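Local coordinates for protein CcbJ (Streptomyces caelestis, PDB 4HGZ) that probably transfers a methyl group from S-adenosyl-L-methionine to a nitrogen atom of its acceptor substrate, at residues Ile150-Leu160 with Leu236-Leu245; Cys170-Leu178 with Arg227-Glu235. One frame throughout, in Å; residues are numbered along the deposited sequence.

Contact 1 (Ile150-Leu160 with Leu236-Leu245); sequences IDCMRQARELL and LDLMANVAGL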
ATOM      1  N   ILE C 150      24.148  23.807  -6.537  1.00 35.76           N
ATOM      2  CA  ILE C 150      24.141  25.188  -6.986  1.00 39.76           C
ATOM      3  C   ILE C 150      25.514  25.600  -7.551  1.00 41.21           C
ATOM      4  O   ILE C 150      25.609  26.076  -8.678  1.00 38.88           O
ATOM      5  CB  ILE C 150      23.737  26.120  -5.851  1.00 41.81           C
ATOM      6  CG1 ILE C 150      22.309  25.800  -5.411  1.00 29.95           C
ATOM      7  CG2 ILE C 150      23.884  27.570  -6.278  1.00 31.06           C
ATOM      8  CD1 ILE C 150      21.798  26.703  -4.314  1.00 31.54           C
ATOM      9  N   ASP C 151      26.580  25.393  -6.781  1.00 34.80           N
ATOM     10  CA  ASP C 151      27.923  25.736  -7.260  1.00 39.22           C
ATOM     11  C   ASP C 151      28.175  25.107  -8.617  1.00 41.52           C
ATOM     12  O   ASP C 151      28.676  25.760  -9.530  1.00 50.32           O
ATOM     13  CB  ASP C 151      29.001  25.271  -6.287  1.00 36.19           C
ATOM     14  CG  ASP C 151      29.009  26.072  -5.002  1.00 52.36           C
ATOM     15  OD1 ASP C 151      28.268  27.073  -4.928  1.00 58.89           O
ATOM     16  OD2 ASP C 151      29.759  25.707  -4.067  1.00 63.49           O
ATOM     17  N   CYS C 152      27.829  23.832  -8.751  1.00 37.71           N
ATOM     18  CA  CYS C 152      28.059  23.141 -10.000  1.00 36.27           C
ATOM     19  C   CYS C 152      27.298  23.825 -11.138  1.00 42.66           C
ATOM     20  O   CYS C 152      27.866  24.121 -12.201  1.00 40.90           O
ATOM     21  CB  CYS C 152      27.649  21.683  -9.888  1.00 34.86           C
ATOM     22  SG  CYS C 152      27.833  20.774 -11.428  1.00 48.32           S
ATOM     23  N   MET C 153      26.018  24.095 -10.914  1.00 35.35           N
ATOM     24  CA  MET C 153      25.222  24.764 -11.939  1.00 38.80           C
ATOM     25  C   MET C 153      25.896  26.064 -12.338  1.00 42.73           C
ATOM     26  O   MET C 153      25.942  26.419 -13.522  1.00 48.42           O
ATOM     27  CB  MET C 153      23.788  25.019 -11.448  1.00 40.51           C
ATOM     28  CG  MET C 153      23.082  23.750 -10.945  1.00 43.81           C
ATOM     29  SD  MET C 153      21.385  24.013 -10.401  1.00 48.23           S
ATOM     30  CE  MET C 153      20.556  23.810 -11.965  1.00 45.97           C
ATOM     31  N   ARG C 154      26.450  26.758 -11.344  1.00 45.00           N
ATOM     32  CA  ARG C 154      27.103  28.036 -11.583  1.00 40.94           C
ATOM     33  C   ARG C 154      28.379  27.919 -12.423  1.00 41.93           C
ATOM     34  O   ARG C 154      28.571  28.690 -13.358  1.00 49.38           O
ATOM     35  CB  ARG C 154      27.357  28.774 -10.274  1.00 36.10           C
ATOM     36  CG  ARG C 154      28.036  30.130 -10.448  1.00 55.82           C
ATOM     37  CD  ARG C 154      27.742  31.043  -9.257  1.00 65.16           C
ATOM     38  NE  ARG C 154      27.867  30.339  -7.979  1.00 79.23           N
ATOM     39  CZ  ARG C 154      27.039  30.497  -6.948  1.00 77.51           C
ATOM     40  NH1 ARG C 154      26.003  31.330  -7.030  1.00 52.39           N
ATOM     41  NH2 ARG C 154      27.239  29.809  -5.830  1.00 76.96           N
ATOM     42  N   GLN C 155      29.241  26.953 -12.119  1.00 42.25           N
ATOM     43  CA  GLN C 155      30.429  26.749 -12.951  1.00 43.43           C
ATOM     44  C   GLN C 155      30.025  26.459 -14.381  1.00 46.65           C
ATOM     45  O   GLN C 155      30.688  26.886 -15.326  1.00 54.93           O
ATOM     46  CB  GLN C 155      31.259  25.576 -12.464  1.00 45.68           C
ATOM     47  CG  GLN C 155      31.775  25.672 -11.057  1.00 48.27           C
ATOM     48  CD  GLN C 155      32.554  24.432 -10.691  1.00 72.69           C
ATOM     49  OE1 GLN C 155      32.293  23.795  -9.672  1.00 76.06           O
ATOM     50  NE2 GLN C 155      33.498  24.061 -11.544  1.00 61.26           N
ATOM     51  N   ALA C 156      28.935  25.714 -14.536  1.00 45.66           N
ATOM     52  CA  ALA C 156      28.463  25.353 -15.861  1.00 44.54           C
ATOM     53  C   ALA C 156      27.959  26.590 -16.577  1.00 45.63           C
ATOM     54  O   ALA C 156      28.179  26.748 -17.777  1.00 50.71           O
ATOM     55  CB  ALA C 156      27.375  24.304 -15.781  1.00 41.98           C
ATOM     56  N   ARG C 157      27.276  27.463 -15.848  1.00 41.69           N
ATOM     57  CA  ARG C 157      26.781  28.698 -16.451  1.00 50.29           C
ATOM     58  C   ARG C 157      27.933  29.511 -17.039  1.00 52.32           C
ATOM     59  O   ARG C 157      27.862  29.987 -18.175  1.00 54.22           O
ATOM     60  CB  ARG C 157      26.036  29.548 -15.419  1.00 54.91           C
ATOM     61  CG  ARG C 157      25.543  30.886 -15.957  1.00 43.05           C
ATOM     62  CD  ARG C 157      25.271  31.861 -14.829  1.00 57.83           C
ATOM     63  NE  ARG C 157      26.345  32.839 -14.675  1.00 69.91           N
ATOM     64  CZ  ARG C 157      26.745  33.332 -13.507  1.00 78.16           C
ATOM     65  NH1 ARG C 157      26.178  32.923 -12.377  1.00 58.00           N
ATOM     66  NH2 ARG C 157      27.730  34.221 -13.463  1.00 80.79           N
ATOM     67  N   GLU C 158      28.998  29.648 -16.253  1.00 47.10           N
ATOM     68  CA  GLU C 158      30.120  30.504 -16.606  1.00 51.00           C
ATOM     69  C   GLU C 158      30.952  29.955 -17.763  1.00 52.35           C
ATOM     70  O   GLU C 158      31.754  30.672 -18.352  1.00 63.57           O
ATOM     71  CB  GLU C 158      30.993  30.746 -15.380  1.00 47.84           C
ATOM     72  CG  GLU C 158      30.300  31.539 -14.273  1.00 64.01           C
ATOM     73  CD  GLU C 158      31.080  31.540 -12.957  1.00 85.93           C
ATOM     74  OE1 GLU C 158      31.997  30.703 -12.793  1.00 87.28           O
ATOM     75  OE2 GLU C 158      30.770  32.378 -12.081  1.00 77.38           O
ATOM     76  N   LEU C 159      30.747  28.687 -18.093  1.00 53.54           N
ATOM     77  CA  LEU C 159      31.452  28.056 -19.206  1.00 52.89           C
ATOM     78  C   LEU C 159      30.699  28.152 -20.539  1.00 57.17           C
ATOM     79  O   LEU C 159      31.274  27.886 -21.605  1.00 53.03           O
ATOM     80  CB  LEU C 159      31.727  26.589 -18.885  1.00 46.60           C
ATOM     81  CG  LEU C 159      32.780  26.328 -17.815  1.00 50.10           C
ATOM     82  CD1 LEU C 159      32.749  24.869 -17.418  1.00 46.33           C
ATOM     83  CD2 LEU C 159      34.152  26.708 -18.336  1.00 36.81           C
ATOM     84  N   LEU C 160      29.419  28.525 -20.478  1.00 51.81           N
ATOM     85  CA  LEU C 160      28.600  28.656 -21.687  1.00 54.33           C
ATOM     86  C   LEU C 160      28.963  29.883 -22.514  1.00 61.61           C
ATOM     87  O   LEU C 160      29.269  30.948 -21.970  1.00 62.33           O
ATOM     88  CB  LEU C 160      27.122  28.749 -21.330  1.00 49.75           C
ATOM     89  CG  LEU C 160      26.563  27.642 -20.447  1.00 51.27           C
ATOM     90  CD1 LEU C 160      25.125  27.960 -20.044  1.00 47.04           C
ATOM     91  CD2 LEU C 160      26.644  26.323 -21.186  1.00 47.58           C
ATOM     92  N   LEU C 236      14.871  22.693  -7.635  1.00 36.44           N
ATOM     93  CA  LEU C 236      15.911  22.706  -8.654  1.00 38.78           C
ATOM     94  C   LEU C 236      15.900  24.003  -9.459  1.00 45.61           C
ATOM     95  O   LEU C 236      16.947  24.631  -9.665  1.00 46.58           O
ATOM     96  CB  LEU C 236      15.746  21.514  -9.582  1.00 30.18           C
ATOM     97  CG  LEU C 236      16.891  21.268 -10.557  1.00 40.13           C
ATOM     98  CD1 LEU C 236      18.194  21.048  -9.794  1.00 34.54           C
ATOM     99  CD2 LEU C 236      16.543  20.063 -11.430  1.00 29.70           C
ATOM    100  N   ASP C 237      14.714  24.408  -9.900  1.00 39.14           N
ATOM    101  CA  ASP C 237      14.563  25.642 -10.671  1.00 41.22           C
ATOM    102  C   ASP C 237      15.017  26.871  -9.878  1.00 43.77           C
ATOM    103  O   ASP C 237      15.541  27.836 -10.445  1.00 45.77           O
ATOM    104  CB  ASP C 237      13.108  25.819 -11.124  1.00 29.20           C
ATOM    105  CG  ASP C 237      12.687  24.792 -12.171  1.00 52.35           C
ATOM    106  OD1 ASP C 237      13.557  24.063 -12.720  1.00 49.13           O
ATOM    107  OD2 ASP C 237      11.471  24.717 -12.448  1.00 57.79           O
ATOM    108  N   LEU C 238      14.812  26.840  -8.565  1.00 34.81           N
ATOM    109  CA  LEU C 238      15.212  27.968  -7.740  1.00 38.45           C
ATOM    110  C   LEU C 238      16.738  27.961  -7.590  1.00 40.13           C
ATOM    111  O   LEU C 238      17.391  29.007  -7.632  1.00 41.68           O
ATOM    112  CB  LEU C 238      14.508  27.921  -6.382  1.00 31.45           C
ATOM    113  CG  LEU C 238      14.820  29.087  -5.453  1.00 47.76           C
ATOM    114  CD1 LEU C 238      14.569  30.391  -6.188  1.00 34.58           C
ATOM    115  CD2 LEU C 238      14.012  29.004  -4.171  1.00 39.23           C
ATOM    116  N   MET C 239      17.302  26.769  -7.443  1.00 35.06           N
ATOM    117  CA  MET C 239      18.741  26.612  -7.422  1.00 40.65           C
ATOM    118  C   MET C 239      19.332  27.200  -8.698  1.00 47.20           C
ATOM    119  O   MET C 239      20.276  27.994  -8.650  1.00 48.13           O
ATOM    120  CB  MET C 239      19.106  25.141  -7.294  1.00 33.94           C
ATOM    121  CG  MET C 239      18.708  24.555  -5.973  1.00 38.85           C
ATOM    122  SD  MET C 239      18.581  22.760  -5.994  1.00 45.16           S
ATOM    123  CE  MET C 239      20.243  22.290  -6.480  1.00 26.96           C
ATOM    124  N   ALA C 240      18.761  26.821  -9.837  1.00 44.03           N
ATOM    125  CA  ALA C 240      19.205  27.358 -11.113  1.00 40.51           C
ATOM    126  C   ALA C 240      19.175  28.890 -11.109  1.00 44.78           C
ATOM    127  O   ALA C 240      20.128  29.534 -11.547  1.00 41.44           O
ATOM    128  CB  ALA C 240      18.356  26.810 -12.241  1.00 35.10           C
ATOM    129  N   ASN C 241      18.086  29.479 -10.623  1.00 38.74           N
ATOM    130  CA  ASN C 241      18.032  30.938 -10.560  1.00 46.77           C
ATOM    131  C   ASN C 241      19.205  31.471  -9.745  1.00 47.76           C
ATOM    132  O   ASN C 241      19.953  32.326 -10.208  1.00 49.07           O
ATOM    133  CB  ASN C 241      16.701  31.451  -9.997  1.00 39.36           C
ATOM    134  CG  ASN C 241      15.506  31.019 -10.831  1.00 55.25           C
ATOM    135  OD1 ASN C 241      15.668  30.506 -11.942  1.00 49.31           O
ATOM    136  ND2 ASN C 241      14.292  31.222 -10.297  1.00 43.40           N
ATOM    137  N   VAL C 242      19.371  30.958  -8.533  1.00 41.79           N
ATOM    138  CA  VAL C 242      20.479  31.388  -7.705  1.00 43.57           C
ATOM    139  C   VAL C 242      21.800  31.284  -8.479  1.00 43.74           C
ATOM    140  O   VAL C 242      22.615  32.193  -8.434  1.00 48.80           O
ATOM    141  CB  VAL C 242      20.542  30.591  -6.383  1.00 45.69           C
ATOM    142  CG1 VAL C 242      21.831  30.889  -5.635  1.00 27.04           C
ATOM    143  CG2 VAL C 242      19.357  30.943  -5.521  1.00 40.82           C
ATOM    144  N   ALA C 243      21.988  30.186  -9.204  1.00 44.66           N
ATOM    145  CA  ALA C 243      23.173  29.982 -10.048  1.00 42.06           C
ATOM    146  C   ALA C 243      23.229  30.874 -11.292  1.00 43.61           C
ATOM    147  O   ALA C 243      24.139  30.742 -12.104  1.00 49.17           O
ATOM    148  CB  ALA C 243      23.277  28.515 -10.464  1.00 28.94           C
ATOM    149  N   GLY C 244      22.258  31.771 -11.446  1.00 46.87           N
ATOM    150  CA  GLY C 244      22.185  32.635 -12.634  1.00 46.75           C
ATOM    151  C   GLY C 244      21.603  31.983 -13.890  1.00 54.20           C
ATOM    152  O   GLY C 244      21.855  32.440 -15.001  1.00 58.08           O
ATOM    153  N   LEU C 245      20.820  30.919 -13.718  1.00 47.53           N
ATOM    154  CA  LEU C 245      20.230  30.203 -14.846  1.00 46.82           C
ATOM    155  C   LEU C 245      18.714  30.316 -14.811  1.00 48.75           C
ATOM    156  O   LEU C 245      18.137  30.488 -13.742  1.00 52.16           O
ATOM    157  CB  LEU C 245      20.610  28.722 -14.796  1.00 37.81           C
ATOM    158  CG  LEU C 245      22.046  28.316 -15.098  1.00 47.82           C
ATOM    159  CD1 LEU C 245      22.266  26.849 -14.715  1.00 30.43           C
ATOM    160  CD2 LEU C 245      22.359  28.562 -16.562  1.00 36.90           C
TER
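Met153 and Ala243 meet where two neighbouring helices of a Rossmann-like methyltransferase come together, an example of one long side chain spanning a helix pair. The axes of 150-159 and 236-242 approach to 8.8 Å and cross at -51°. Followed outward, Met153 touches the partner segment almost all the way along. Its CB rests on Ala243 CB at 3.7 Å and beside Leu245 CD1. Beyond CG, SD comes up against Met239 CB at 4.0 Å, the two methionine chains crossing at about a right angle. A bend at the last torsion (chi3 87°) then brings CE onto Ala240 CB at 3.7 Å, with Leu236 CD1 next to it. Ile150 extends the apolar seam, its CG1 against Met239 CB at 3.8 Å and its CG2 facing Val242 CG1.

The polar end lies at Arg157. Its NH1 donates to Ala243 O at 3.0 Å with an N-H...O angle of 168°; the oxygen lies in the guanidinium plane, whereas the donor stands above the carbonyl plane. That carbonyl sits where the helix ends in a Schellman motif with Gly244 at positive phi, so the arginine meets a helix C-terminus, a plausible site for positive charge. Glu158 CG lies over one face of the guanidinium.

Helix 146-159 runs into the short strand 160-161 and then into strand 164-171, and helix 233-242 into strand 245-251. Beneath them, Phe166 of strand 164-171 touches Met153 and Leu245, while Tyr270 of strand 265-272 receives Leu236, Ala240 and Leu245.

Contact 2 (Cys170-Leu178 with Arg227-Glu235); sequences CLNPAGQRL and RLRYAYPAE
Pro173 and Tyr232 mark the place where two chain turns pass each other, their CA atoms 6.4 Å apart, while Leu171 and Tyr230 come to 7.3 Å. In this Rossmann-like fold, strand 164-171 belongs to the central sheet, and a four-stranded antiparallel sheet is inserted after it. The contact pairs the exit from the core, strand end and the weakly bonded helical turn about 173-176, with the return from the insertion, where strand 221-229 passes through a loop into helix 233-242.

Side chains do the joining. Pro173 touches two tyrosines on different sides: CG stands over one face of the Tyr232 ring, 4.0 Å from its centroid and 19° off the normal, a CH-pi contact, and also reaches Tyr230 CD1 at 3.6 Å. Tyr230 carries CG between its own backbone N and carbonyl carbon (chi1 57°), and the ring's other neighbours here are Leu171 CD1 and Leu178 CD1, the latter 4.0 Å from CE2. Its hydroxyl is hydrogen-bonded to His201. Leu171 CD2 meets Leu228 CD1 at 3.7 Å.

Tyr232, at the N-cap of helix 233-242, also stacks with Tyr232 of the second subunit. Its N donates to Glu235 OE1, while Glu235 OE2 takes Arg229 NH2 in a salt bridge of 2.7 Å. Next to Pro173, Asn172 ND2 is hydrogen-bonded to Ser263 O, and its OD1 lies 3.5 Å from Pro233 CG.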
ATOM      1  N   CYS C 170      17.469  14.198 -14.428  1.00 41.91           N
ATOM      2  CA  CYS C 170      17.424  13.811 -13.021  1.00 46.56           C
ATOM      3  C   CYS C 170      16.164  13.038 -12.685  1.00 41.10           C
ATOM      4  O   CYS C 170      15.117  13.269 -13.273  1.00 45.59           O
ATOM      5  CB  CYS C 170      17.434  15.058 -12.139  1.00 45.93           C
ATOM      6  SG  CYS C 170      18.713  16.220 -12.484  1.00 64.37           S
ATOM      7  N   LEU C 171      16.259  12.146 -11.706  1.00 39.08           N
ATOM      8  CA  LEU C 171      15.078  11.465 -11.199  1.00 39.24           C
ATOM      9  C   LEU C 171      14.072  12.489 -10.693  1.00 36.59           C
ATOM     10  O   LEU C 171      14.440  13.521 -10.138  1.00 40.80           O
ATOM     11  CB  LEU C 171      15.456  10.485 -10.090  1.00 37.64           C
ATOM     12  CG  LEU C 171      15.945  11.075  -8.771  1.00 43.00           C
ATOM     13  CD1 LEU C 171      14.768  11.280  -7.841  1.00 37.44           C
ATOM     14  CD2 LEU C 171      16.964  10.145  -8.133  1.00 35.91           C
ATOM     15  N   ASN C 172      12.797  12.203 -10.915  1.00 42.15           N
ATOM     16  CA  ASN C 172      11.706  13.095 -10.541  1.00 34.14           C
ATOM     17  C   ASN C 172      10.973  12.458  -9.365  1.00 38.79           C
ATOM     18  O   ASN C 172      10.235  11.492  -9.534  1.00 45.49           O
ATOM     19  CB  ASN C 172      10.779  13.249 -11.746  1.00 38.09           C
ATOM     20  CG  ASN C 172       9.501  14.016 -11.428  1.00 51.93           C
ATOM     21  OD1 ASN C 172       9.538  15.129 -10.899  1.00 49.83           O
ATOM     22  ND2 ASN C 172       8.355  13.430 -11.794  1.00 46.54           N
ATOM     23  N   PRO C 173      11.212  12.978  -8.157  1.00 41.03           N
ATOM     24  CA  PRO C 173      10.761  12.338  -6.919  1.00 36.86           C
ATOM     25  C   PRO C 173       9.264  11.984  -6.906  1.00 39.07           C
ATOM     26  O   PRO C 173       8.908  10.857  -6.546  1.00 42.89           O
ATOM     27  CB  PRO C 173      11.096  13.373  -5.846  1.00 35.67           C
ATOM     28  CG  PRO C 173      12.184  14.193  -6.432  1.00 40.69           C
ATOM     29  CD  PRO C 173      11.949  14.226  -7.905  1.00 33.88           C
ATOM     30  N   ALA C 174       8.401  12.919  -7.303  1.00 32.27           N
ATOM     31  CA  ALA C 174       6.963  12.623  -7.378  1.00 41.06           C
ATOM     32  C   ALA C 174       6.692  11.332  -8.136  1.00 47.43           C
ATOM     33  O   ALA C 174       6.079  10.406  -7.604  1.00 67.84           O
ATOM     34  CB  ALA C 174       6.204  13.763  -8.017  1.00 33.43           C
ATOM     35  N   GLY C 175       7.159  11.273  -9.377  1.00 49.41           N
ATOM     36  CA  GLY C 175       6.881  10.143 -10.256  1.00 46.17           C
ATOM     37  C   GLY C 175       7.612   8.872  -9.888  1.00 44.38           C
ATOM     38  O   GLY C 175       7.244   7.791 -10.320  1.00 61.48           O
ATOM     39  N   GLN C 176       8.651   8.999  -9.077  1.00 46.81           N
ATOM     40  CA  GLN C 176       9.464   7.853  -8.686  1.00 46.25           C
ATOM     41  C   GLN C 176       8.915   7.170  -7.414  1.00 48.38           C
ATOM     42  O   GLN C 176       9.389   6.109  -7.032  1.00 48.82           O
ATOM     43  CB  GLN C 176      10.919   8.316  -8.494  1.00 42.49           C
ATOM     44  CG  GLN C 176      11.932   7.221  -8.207  1.00 54.92           C
ATOM     45  CD  GLN C 176      12.739   6.822  -9.424  1.00 47.34           C
ATOM     46  OE1 GLN C 176      13.247   5.706  -9.494  1.00 83.87           O
ATOM     47  NE2 GLN C 176      12.853   7.719 -10.391  1.00 40.61           N
ATOM     48  N   ARG C 177       7.923   7.786  -6.766  1.00 59.09           N
ATOM     49  CA  ARG C 177       7.277   7.220  -5.566  1.00 67.53           C
ATOM     50  C   ARG C 177       8.237   6.464  -4.640  1.00 63.88           C
ATOM     51  O   ARG C 177       8.091   5.263  -4.425  1.00 61.70           O
ATOM     52  CB  ARG C 177       6.092   6.310  -5.937  1.00 76.48           C
ATOM     53  CG  ARG C 177       4.893   7.037  -6.557  1.00 99.92           C
ATOM     54  CD  ARG C 177       3.555   6.334  -6.262  1.00123.34           C
ATOM     55  NE  ARG C 177       2.964   6.747  -4.983  1.00130.14           N
ATOM     56  CZ  ARG C 177       2.011   7.670  -4.850  1.00117.04           C
ATOM     57  NH1 ARG C 177       1.522   8.288  -5.915  1.00112.15           N
ATOM     58  NH2 ARG C 177       1.542   7.974  -3.647  1.00 81.79           N
ATOM     59  N   LEU C 178       9.204   7.181  -4.082  1.00 58.86           N
ATOM     60  CA  LEU C 178      10.211   6.580  -3.225  1.00 47.86           C
ATOM     61  C   LEU C 178       9.646   6.355  -1.840  1.00 49.04           C
ATOM     62  O   LEU C 178       9.184   7.292  -1.204  1.00 55.32           O
ATOM     63  CB  LEU C 178      11.428   7.505  -3.119  1.00 42.47           C
ATOM     64  CG  LEU C 178      12.186   7.757  -4.425  1.00 58.70           C
ATOM     65  CD1 LEU C 178      13.070   8.982  -4.307  1.00 52.05           C
ATOM     66  CD2 LEU C 178      13.009   6.541  -4.818  1.00 44.81           C
ATOM     67  N   ARG C 227      25.290   6.968  -3.941  1.00 41.69           N
ATOM     68  CA  ARG C 227      24.591   7.923  -3.104  1.00 43.26           C
ATOM     69  C   ARG C 227      24.131   9.067  -3.974  1.00 42.71           C
ATOM     70  O   ARG C 227      24.887   9.544  -4.800  1.00 45.93           O
ATOM     71  CB  ARG C 227      25.515   8.489  -2.022  1.00 48.79           C
ATOM     72  CG  ARG C 227      26.020   7.482  -1.004  1.00 63.82           C
ATOM     73  CD  ARG C 227      26.834   8.162   0.094  1.00 74.26           C
ATOM     74  NE  ARG C 227      27.214   7.220   1.148  1.00 99.69           N
ATOM     75  CZ  ARG C 227      26.592   7.104   2.321  1.00105.62           C
ATOM     76  NH1 ARG C 227      25.554   7.881   2.613  1.00 97.00           N
ATOM     77  NH2 ARG C 227      27.010   6.211   3.210  1.00 93.39           N
ATOM     78  N   LEU C 228      22.889   9.501  -3.786  1.00 43.76           N
ATOM     79  CA  LEU C 228      22.369  10.670  -4.478  1.00 42.96           C
ATOM     80  C   LEU C 228      21.812  11.657  -3.461  1.00 40.37           C
ATOM     81  O   LEU C 228      21.358  11.264  -2.392  1.00 40.10           O
ATOM     82  CB  LEU C 228      21.237  10.273  -5.439  1.00 35.91           C
ATOM     83  CG  LEU C 228      21.539   9.194  -6.473  1.00 45.06           C
ATOM     84  CD1 LEU C 228      20.259   8.737  -7.129  1.00 36.52           C
ATOM     85  CD2 LEU C 228      22.539   9.679  -7.516  1.00 47.07           C
ATOM     86  N   ARG C 229      21.854  12.938  -3.789  1.00 33.99           N
ATOM     87  CA  ARG C 229      20.954  13.878  -3.152  1.00 43.63           C
ATOM     88  C   ARG C 229      20.109  14.445  -4.256  1.00 37.97           C
ATOM     89  O   ARG C 229      20.637  15.105  -5.150  1.00 44.19           O
ATOM     90  CB  ARG C 229      21.651  15.041  -2.414  1.00 31.76           C
ATOM     91  CG  ARG C 229      20.635  15.709  -1.492  1.00 55.25           C
ATOM     92  CD  ARG C 229      20.746  17.213  -1.353  1.00 26.83           C
ATOM     93  NE  ARG C 229      20.255  17.981  -2.494  1.00 49.48           N
ATOM     94  CZ  ARG C 229      19.311  18.916  -2.420  1.00 42.90           C
ATOM     95  NH1 ARG C 229      18.716  19.192  -1.265  1.00 30.44           N
ATOM     96  NH2 ARG C 229      18.960  19.581  -3.509  1.00 46.66           N
ATOM     97  N   TYR C 230      18.802  14.197  -4.206  1.00 34.19           N
ATOM     98  CA  TYR C 230      17.942  14.667  -5.291  1.00 40.04           C
ATOM     99  C   TYR C 230      17.322  16.013  -4.962  1.00 44.56           C
ATOM    100  O   TYR C 230      17.333  16.454  -3.813  1.00 39.39           O
ATOM    101  CB  TYR C 230      16.856  13.643  -5.625  1.00 38.87           C
ATOM    102  CG  TYR C 230      15.986  13.258  -4.457  1.00 32.23           C
ATOM    103  CD1 TYR C 230      14.921  14.056  -4.065  1.00 28.25           C
ATOM    104  CD2 TYR C 230      16.228  12.097  -3.745  1.00 28.21           C
ATOM    105  CE1 TYR C 230      14.123  13.707  -2.991  1.00 24.75           C
ATOM    106  CE2 TYR C 230      15.433  11.740  -2.663  1.00 34.20           C
ATOM    107  CZ  TYR C 230      14.386  12.552  -2.295  1.00 29.29           C
ATOM    108  OH  TYR C 230      13.597  12.195  -1.238  1.00 35.17           O
ATOM    109  N   ALA C 231      16.794  16.676  -5.981  1.00 40.41           N
ATOM    110  CA  ALA C 231      16.052  17.904  -5.761  1.00 33.09           C
ATOM    111  C   ALA C 231      14.682  17.773  -6.401  1.00 33.97           C
ATOM    112  O   ALA C 231      14.510  17.063  -7.394  1.00 42.27           O
ATOM    113  CB  ALA C 231      16.780  19.066  -6.356  1.00 26.92           C
ATOM    114  N   TYR C 232      13.702  18.457  -5.837  1.00 32.99           N
ATOM    115  CA  TYR C 232      12.427  18.537  -6.492  1.00 37.33           C
ATOM    116  C   TYR C 232      12.519  19.597  -7.578  1.00 39.08           C
ATOM    117  O   TYR C 232      13.265  20.565  -7.439  1.00 44.58           O
ATOM    118  CB  TYR C 232      11.361  18.900  -5.492  1.00 32.86           C
ATOM    119  CG  TYR C 232      10.959  17.765  -4.591  1.00 36.80           C
ATOM    120  CD1 TYR C 232       9.914  16.913  -4.938  1.00 35.62           C
ATOM    121  CD2 TYR C 232      11.598  17.558  -3.384  1.00 32.60           C
ATOM    122  CE1 TYR C 232       9.530  15.891  -4.111  1.00 31.70           C
ATOM    123  CE2 TYR C 232      11.214  16.543  -2.549  1.00 36.33           C
ATOM    124  CZ  TYR C 232      10.182  15.720  -2.916  1.00 41.89           C
ATOM    125  OH  TYR C 232       9.810  14.711  -2.089  1.00 36.88           O
ATOM    126  N   PRO C 233      11.771  19.411  -8.672  1.00 42.99           N
ATOM    127  CA  PRO C 233      11.766  20.353  -9.792  1.00 39.80           C
ATOM    128  C   PRO C 233      11.716  21.827  -9.370  1.00 41.74           C
ATOM    129  O   PRO C 233      12.502  22.633  -9.865  1.00 45.24           O
ATOM    130  CB  PRO C 233      10.493  19.966 -10.543  1.00 34.94           C
ATOM    131  CG  PRO C 233      10.451  18.478 -10.373  1.00 31.85           C
ATOM    132  CD  PRO C 233      10.934  18.226  -8.950  1.00 34.49           C
ATOM    133  N   ALA C 234      10.811  22.189  -8.469  1.00 33.90           N
ATOM    134  CA  ALA C 234      10.689  23.595  -8.087  1.00 30.51           C
ATOM    135  C   ALA C 234      11.889  24.076  -7.277  1.00 35.79           C
ATOM    136  O   ALA C 234      12.307  25.227  -7.410  1.00 46.27           O
ATOM    137  CB  ALA C 234       9.377  23.859  -7.340  1.00 21.97           C
ATOM    138  N   GLU C 235      12.428  23.199  -6.435  1.00 37.31           N
ATOM    139  CA  GLU C 235      13.655  23.489  -5.701  1.00 34.21           C
ATOM    140  C   GLU C 235      14.775  23.654  -6.720  1.00 40.97           C
ATOM    141  O   GLU C 235      15.520  24.631  -6.695  1.00 38.90           O
ATOM    142  CB  GLU C 235      13.987  22.345  -4.739  1.00 33.24           C
ATOM    143  CG  GLU C 235      15.305  22.489  -3.988  1.00 32.84           C
ATOM    144  CD  GLU C 235      15.809  21.176  -3.379  1.00 43.37           C
ATOM    145  OE1 GLU C 235      15.116  20.138  -3.492  1.00 47.33           O
ATOM    146  OE2 GLU C 235      16.911  21.184  -2.782  1.00 44.94           O
TER

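Helix 233-242 serves both contacts: its first turn takes part in contact 2, and the rest packs in contact 1; the centres of the two contacts are about 18 Å apart. Between them Met239 acts as a shared surface, its SD 4.1 Å from both Arg229 NH2 and Ala231 CB, and Leu236 CB lies 4.2 Å from Ala231 CB. Along the chain, contact 2 joins the entry to the inserted sheet with its exit, and contact 1 spans that excursion. Both also border the second subunit. Contact 1 is near the cofactor site: the Met153 side chain is about 8 Å from that of Phe120, seen to bind S-adenosyl-L-homocysteine, absent from this chain; contact 2 lies away from it.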